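Local coordinates for 11S globulin (Wrightia tinctoria, PDB 5WXU), which probably serves as a seed storage protein, assembling into hexamers, and binds the plant hormone auxin (indole-3-acetic acid), at residues 305-317 / 450-462. Numbering follows the deposited sequence.
Sequences ADIYTSRGGTVST and YNREEITVLDPEL. Unlike the reference sequence in segment 450-462: Asp459 (reference Gly).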
loop_
_atom_site.group_PDB
_atom_site.type_symbol
_atom_site.label_atom_id
_atom_site.label_comp_id
_atom_site.label_asym_id
_atom_site.label_seq_id
_atom_site.Cartn_x
_atom_site.Cartn_y
_atom_site.Cartn_z
ATOM N N ALA B 305 -29.523 -0.539 6.033
ATOM C CA ALA B 305 -29.432 0.870 5.936
ATOM C C ALA B 305 -28.242 1.345 6.753
ATOM O O ALA B 305 -27.974 0.840 7.846
ATOM C CB ALA B 305 -30.656 1.481 6.528
ATOM N N ASP B 306 -27.618 2.338 6.196
ATOM C CA ASP B 306 -26.539 3.055 6.862
ATOM C C ASP B 306 -27.012 4.375 7.442
ATOM O O ASP B 306 -26.421 4.850 8.395
ATOM C CB ASP B 306 -25.405 3.234 5.874
ATOM C CG ASP B 306 -24.783 1.878 5.454
ATOM O OD1 ASP B 306 -24.483 1.032 6.331
ATOM O OD2 ASP B 306 -24.614 1.629 4.255
ATOM N N ILE B 307 -27.927 5.057 6.763
ATOM C CA ILE B 307 -28.587 6.268 7.229
ATOM C C ILE B 307 -30.084 5.956 7.284
ATOM O O ILE B 307 -30.632 5.444 6.341
ATOM C CB ILE B 307 -28.421 7.499 6.301
ATOM C CG1 ILE B 307 -26.979 7.668 5.740
ATOM C CG2 ILE B 307 -28.924 8.741 7.035
ATOM C CD1 ILE B 307 -25.927 7.973 6.738
ATOM N N TYR B 308 -30.754 6.350 8.357
ATOM C CA TYR B 308 -32.198 6.131 8.500
ATOM C C TYR B 308 -32.763 7.279 9.271
ATOM O O TYR B 308 -32.257 7.654 10.317
ATOM C CB TYR B 308 -32.494 4.865 9.241
ATOM C CG TYR B 308 -33.930 4.737 9.701
ATOM C CD1 TYR B 308 -34.990 4.796 8.768
ATOM C CD2 TYR B 308 -34.250 4.620 11.050
ATOM C CE1 TYR B 308 -36.287 4.667 9.180
ATOM C CE2 TYR B 308 -35.561 4.460 11.463
ATOM C CZ TYR B 308 -36.581 4.529 10.521
ATOM O OH TYR B 308 -37.882 4.344 10.951
ATOM N N THR B 309 -33.757 7.913 8.657
ATOM C CA THR B 309 -34.571 8.907 9.308
ATOM C C THR B 309 -35.987 8.381 9.334
ATOM O O THR B 309 -36.579 8.080 8.291
ATOM C CB THR B 309 -34.471 10.211 8.575
ATOM O OG1 THR B 309 -33.105 10.701 8.631
ATOM C CG2 THR B 309 -35.431 11.312 9.263
ATOM N N SER B 310 -36.525 8.256 10.542
ATOM C CA SER B 310 -37.861 7.794 10.725
ATOM C C SER B 310 -38.836 8.715 9.972
ATOM O O SER B 310 -38.704 9.959 9.989
ATOM C CB SER B 310 -38.121 7.794 12.230
ATOM O OG SER B 310 -39.428 7.451 12.465
ATOM N N ARG B 311 -39.784 8.078 9.277
ATOM C CA ARG B 311 -40.716 8.821 8.373
ATOM C C ARG B 311 -40.116 9.425 7.104
ATOM O O ARG B 311 -40.835 10.056 6.309
ATOM C CB ARG B 311 -41.489 9.931 9.137
ATOM C CG ARG B 311 -42.086 9.436 10.461
ATOM C CD ARG B 311 -42.987 10.454 11.131
ATOM N NE ARG B 311 -43.658 9.844 12.294
ATOM C CZ ARG B 311 -44.531 10.463 13.102
ATOM N NH1 ARG B 311 -44.862 11.737 12.914
ATOM N NH2 ARG B 311 -45.091 9.796 14.105
ATOM N N GLY B 312 -38.792 9.293 6.916
ATOM C CA GLY B 312 -38.120 9.882 5.792
ATOM C C GLY B 312 -37.628 8.796 4.833
ATOM O O GLY B 312 -37.903 8.843 3.655
ATOM N N GLY B 313 -36.831 7.880 5.332
ATOM C CA GLY B 313 -36.379 6.693 4.562
ATOM C C GLY B 313 -34.922 6.329 4.901
ATOM O O GLY B 313 -34.435 6.628 6.015
ATOM N N THR B 314 -34.300 5.635 3.948
ATOM C CA THR B 314 -32.963 5.012 4.127
ATOM C C THR B 314 -32.042 5.278 2.959
ATOM O O THR B 314 -32.442 5.377 1.815
ATOM C CB THR B 314 -33.050 3.479 4.292
ATOM O OG1 THR B 314 -33.750 2.848 3.194
ATOM C CG2 THR B 314 -33.780 3.112 5.519
ATOM N N VAL B 315 -30.763 5.312 3.320
ATOM C CA VAL B 315 -29.649 5.134 2.384
ATOM C C VAL B 315 -28.851 3.891 2.758
ATOM O O VAL B 315 -28.435 3.723 3.932
ATOM C CB VAL B 315 -28.732 6.385 2.344
ATOM C CG1 VAL B 315 -27.676 6.207 1.265
ATOM C CG2 VAL B 315 -29.533 7.570 1.945
ATOM N N SER B 316 -28.568 3.030 1.751
ATOM C CA SER B 316 -27.793 1.790 1.982
ATOM C C SER B 316 -26.643 1.873 0.966
ATOM O O SER B 316 -26.842 1.850 -0.264
ATOM C CB SER B 316 -28.619 0.538 1.844
ATOM O OG SER B 316 -29.745 0.652 2.662
ATOM N N THR B 317 -25.455 2.151 1.527
ATOM C CA THR B 317 -24.226 2.412 0.727
ATOM C C THR B 317 -23.410 1.127 0.474
ATOM O O THR B 317 -23.459 0.155 1.237
ATOM C CB THR B 317 -23.253 3.319 1.477
ATOM O OG1 THR B 317 -22.699 2.572 2.599
ATOM C CG2 THR B 317 -23.868 4.623 1.831
ATOM N N TYR B 450 -29.164 25.558 11.273
ATOM C CA TYR B 450 -29.745 24.629 12.234
ATOM C C TYR B 450 -31.173 24.151 12.090
ATOM O O TYR B 450 -31.556 23.256 12.818
ATOM C CB TYR B 450 -29.522 25.182 13.648
ATOM C CG TYR B 450 -28.086 25.533 13.924
ATOM C CD1 TYR B 450 -27.096 24.557 13.837
ATOM C CD2 TYR B 450 -27.677 26.822 14.256
ATOM C CE1 TYR B 450 -25.777 24.847 14.098
ATOM C CE2 TYR B 450 -26.344 27.142 14.495
ATOM C CZ TYR B 450 -25.379 26.145 14.410
ATOM O OH TYR B 450 -24.069 26.375 14.653
ATOM N N ASN B 451 -31.961 24.662 11.141
ATOM C CA ASN B 451 -33.402 24.329 11.075
ATOM C C ASN B 451 -33.647 22.846 10.765
ATOM O O ASN B 451 -34.557 22.254 11.324
ATOM C CB ASN B 451 -34.202 25.225 10.077
ATOM C CG ASN B 451 -34.671 26.578 10.698
ATOM O OD1 ASN B 451 -34.304 26.901 11.795
ATOM N ND2 ASN B 451 -35.520 27.327 9.984
ATOM N N ARG B 452 -32.832 22.258 9.908
ATOM C CA ARG B 452 -32.852 20.799 9.698
ATOM C C ARG B 452 -31.748 20.109 10.519
ATOM O O ARG B 452 -30.548 20.349 10.282
ATOM C CB ARG B 452 -32.693 20.490 8.232
ATOM C CG ARG B 452 -33.886 21.002 7.420
ATOM C CD ARG B 452 -35.037 20.049 7.589
ATOM N NE ARG B 452 -35.845 20.107 6.424
ATOM C CZ ARG B 452 -36.752 19.211 6.098
ATOM N NH1 ARG B 452 -37.034 18.176 6.889
ATOM N NH2 ARG B 452 -37.405 19.430 4.996
ATOM N N GLU B 453 -32.172 19.247 11.437
ATOM C CA GLU B 453 -31.284 18.504 12.308
ATOM C C GLU B 453 -31.005 17.097 11.799
ATOM O O GLU B 453 -30.250 16.381 12.382
ATOM C CB GLU B 453 -31.834 18.466 13.755
ATOM C CG GLU B 453 -31.656 19.823 14.476
ATOM C CD GLU B 453 -30.177 20.292 14.536
ATOM O OE1 GLU B 453 -29.256 19.431 14.772
ATOM O OE2 GLU B 453 -29.922 21.514 14.311
ATOM N N GLU B 454 -31.600 16.734 10.678
ATOM C CA GLU B 454 -31.372 15.419 10.080
ATOM C C GLU B 454 -29.981 15.372 9.483
ATOM O O GLU B 454 -29.425 16.382 9.178
ATOM C CB GLU B 454 -32.340 15.106 8.932
ATOM C CG GLU B 454 -33.828 15.083 9.337
ATOM C CD GLU B 454 -34.592 16.397 9.037
ATOM O OE1 GLU B 454 -34.069 17.508 9.210
ATOM O OE2 GLU B 454 -35.733 16.288 8.597
ATOM N N ILE B 455 -29.498 14.153 9.261
ATOM C CA ILE B 455 -28.384 13.894 8.319
ATOM C C ILE B 455 -28.959 13.191 7.122
ATOM O O ILE B 455 -29.552 12.098 7.268
ATOM C CB ILE B 455 -27.292 13.004 8.951
ATOM C CG1 ILE B 455 -26.597 13.782 10.069
ATOM C CG2 ILE B 455 -26.291 12.564 7.925
ATOM C CD1 ILE B 455 -25.520 13.012 10.900
ATOM N N THR B 456 -28.729 13.799 5.952
ATOM C CA THR B 456 -29.008 13.235 4.622
ATOM C C THR B 456 -30.454 12.942 4.230
ATOM O O THR B 456 -30.896 13.404 3.133
ATOM C CB THR B 456 -28.142 11.969 4.402
ATOM O OG1 THR B 456 -26.761 12.355 4.486
ATOM C CG2 THR B 456 -28.424 11.275 3.086
ATOM N N VAL B 457 -31.167 12.157 5.039
ATOM C CA VAL B 457 -32.577 11.813 4.753
ATOM C C VAL B 457 -33.486 12.755 5.495
ATOM O O VAL B 457 -33.407 12.807 6.694
ATOM C CB VAL B 457 -32.926 10.330 5.059
ATOM C CG1 VAL B 457 -34.379 10.050 4.657
ATOM C CG2 VAL B 457 -32.030 9.437 4.219
ATOM N N LEU B 458 -34.289 13.539 4.758
ATOM C CA LEU B 458 -35.164 14.525 5.347
ATOM C C LEU B 458 -36.558 13.971 5.558
ATOM O O LEU B 458 -37.165 13.453 4.653
ATOM C CB LEU B 458 -35.239 15.807 4.528
ATOM C CG LEU B 458 -33.900 16.479 4.276
ATOM C CD1 LEU B 458 -33.936 17.648 3.354
ATOM C CD2 LEU B 458 -33.231 16.865 5.628
ATOM N N ASP B 459 -37.050 14.231 6.762
ATOM C CA ASP B 459 -38.423 13.924 7.206
ATOM C C ASP B 459 -39.363 14.862 6.404
ATOM O O ASP B 459 -39.108 16.070 6.318
ATOM C CB ASP B 459 -38.438 14.249 8.698
ATOM C CG ASP B 459 -39.510 13.538 9.467
ATOM O OD1 ASP B 459 -40.682 13.454 8.996
ATOM O OD2 ASP B 459 -39.184 13.131 10.615
ATOM N N PRO B 460 -40.421 14.336 5.787
ATOM C CA PRO B 460 -41.350 15.307 5.163
ATOM C C PRO B 460 -42.049 16.153 6.271
ATOM O O PRO B 460 -42.339 17.284 6.005
ATOM C CB PRO B 460 -42.329 14.434 4.399
ATOM C CG PRO B 460 -42.190 13.056 4.982
ATOM C CD PRO B 460 -40.910 12.953 5.732
ATOM N N GLU B 461 -42.199 15.619 7.504
ATOM C CA GLU B 461 -42.879 16.321 8.625
ATOM C C GLU B 461 -41.980 17.281 9.483
ATOM O O GLU B 461 -42.236 17.439 10.687
ATOM C CB GLU B 461 -43.610 15.333 9.605
ATOM C CG GLU B 461 -43.849 13.868 9.224
ATOM C CD GLU B 461 -44.760 13.651 8.037
ATOM O OE1 GLU B 461 -45.346 14.635 7.518
ATOM O OE2 GLU B 461 -44.873 12.469 7.627
ATOM N N LEU B 462 -40.948 17.910 8.899
ATOM C CA LEU B 462 -40.167 18.966 9.597
ATOM C C LEU B 462 -39.761 20.091 8.626
ATOM O O LEU B 462 -38.917 20.942 8.943
ATOM C CB LEU B 462 -38.910 18.387 10.282
ATOM C CG LEU B 462 -39.001 17.195 11.256
ATOM C CD1 LEU B 462 -37.603 16.642 11.498
ATOM C CD2 LEU B 462 -39.660 17.548 12.587
HETATM O O HOH W 1 -43.466 10.022 6.255
#
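Val457 lies over the hairpin of strands 307-309 and 313-317, and its side chain can be followed outward atom by atom. Its CB rests 3.6 Å from Thr309 OG1. From there the two methyls part: CG1, anti to the backbone N (chi1 -177°), reaches the turn and stops 3.3 Å from Gly313 N, whereas CG2 is turned toward the strands and meets Val315 CG2 at 3.9 Å, with Ile307 CG2 a little farther off. Thr309 adds the one direct hydrogen bond between the segments, OG1 donating to Val457 O at 2.9 Å, tilted 31° from the carbonyl plane; its methyl meets Glu454 CG. With an alanine here, hydroxyl and methyl would both be gone, and Val457 O would probably lose this bond and Glu454 CG a packing partner. Toward the end of the modelled chain, Pro460 CD sits 3.0 Å from Arg311 O, and a water joins that oxygen to Glu461 OE2. Glycine suits position 312, where a CB would press on Val457 CG1. Thr309 O accepts from the backbone N of both Gly312 and Gly313, within a classic beta bulge. Segment 450-462, whose strand 457-458 pairs with strand 343-349, thus packs on a bulged beta hairpin of the second cupin domain, whose strand 307-309 carries the sheet on into a neighbouring subunit.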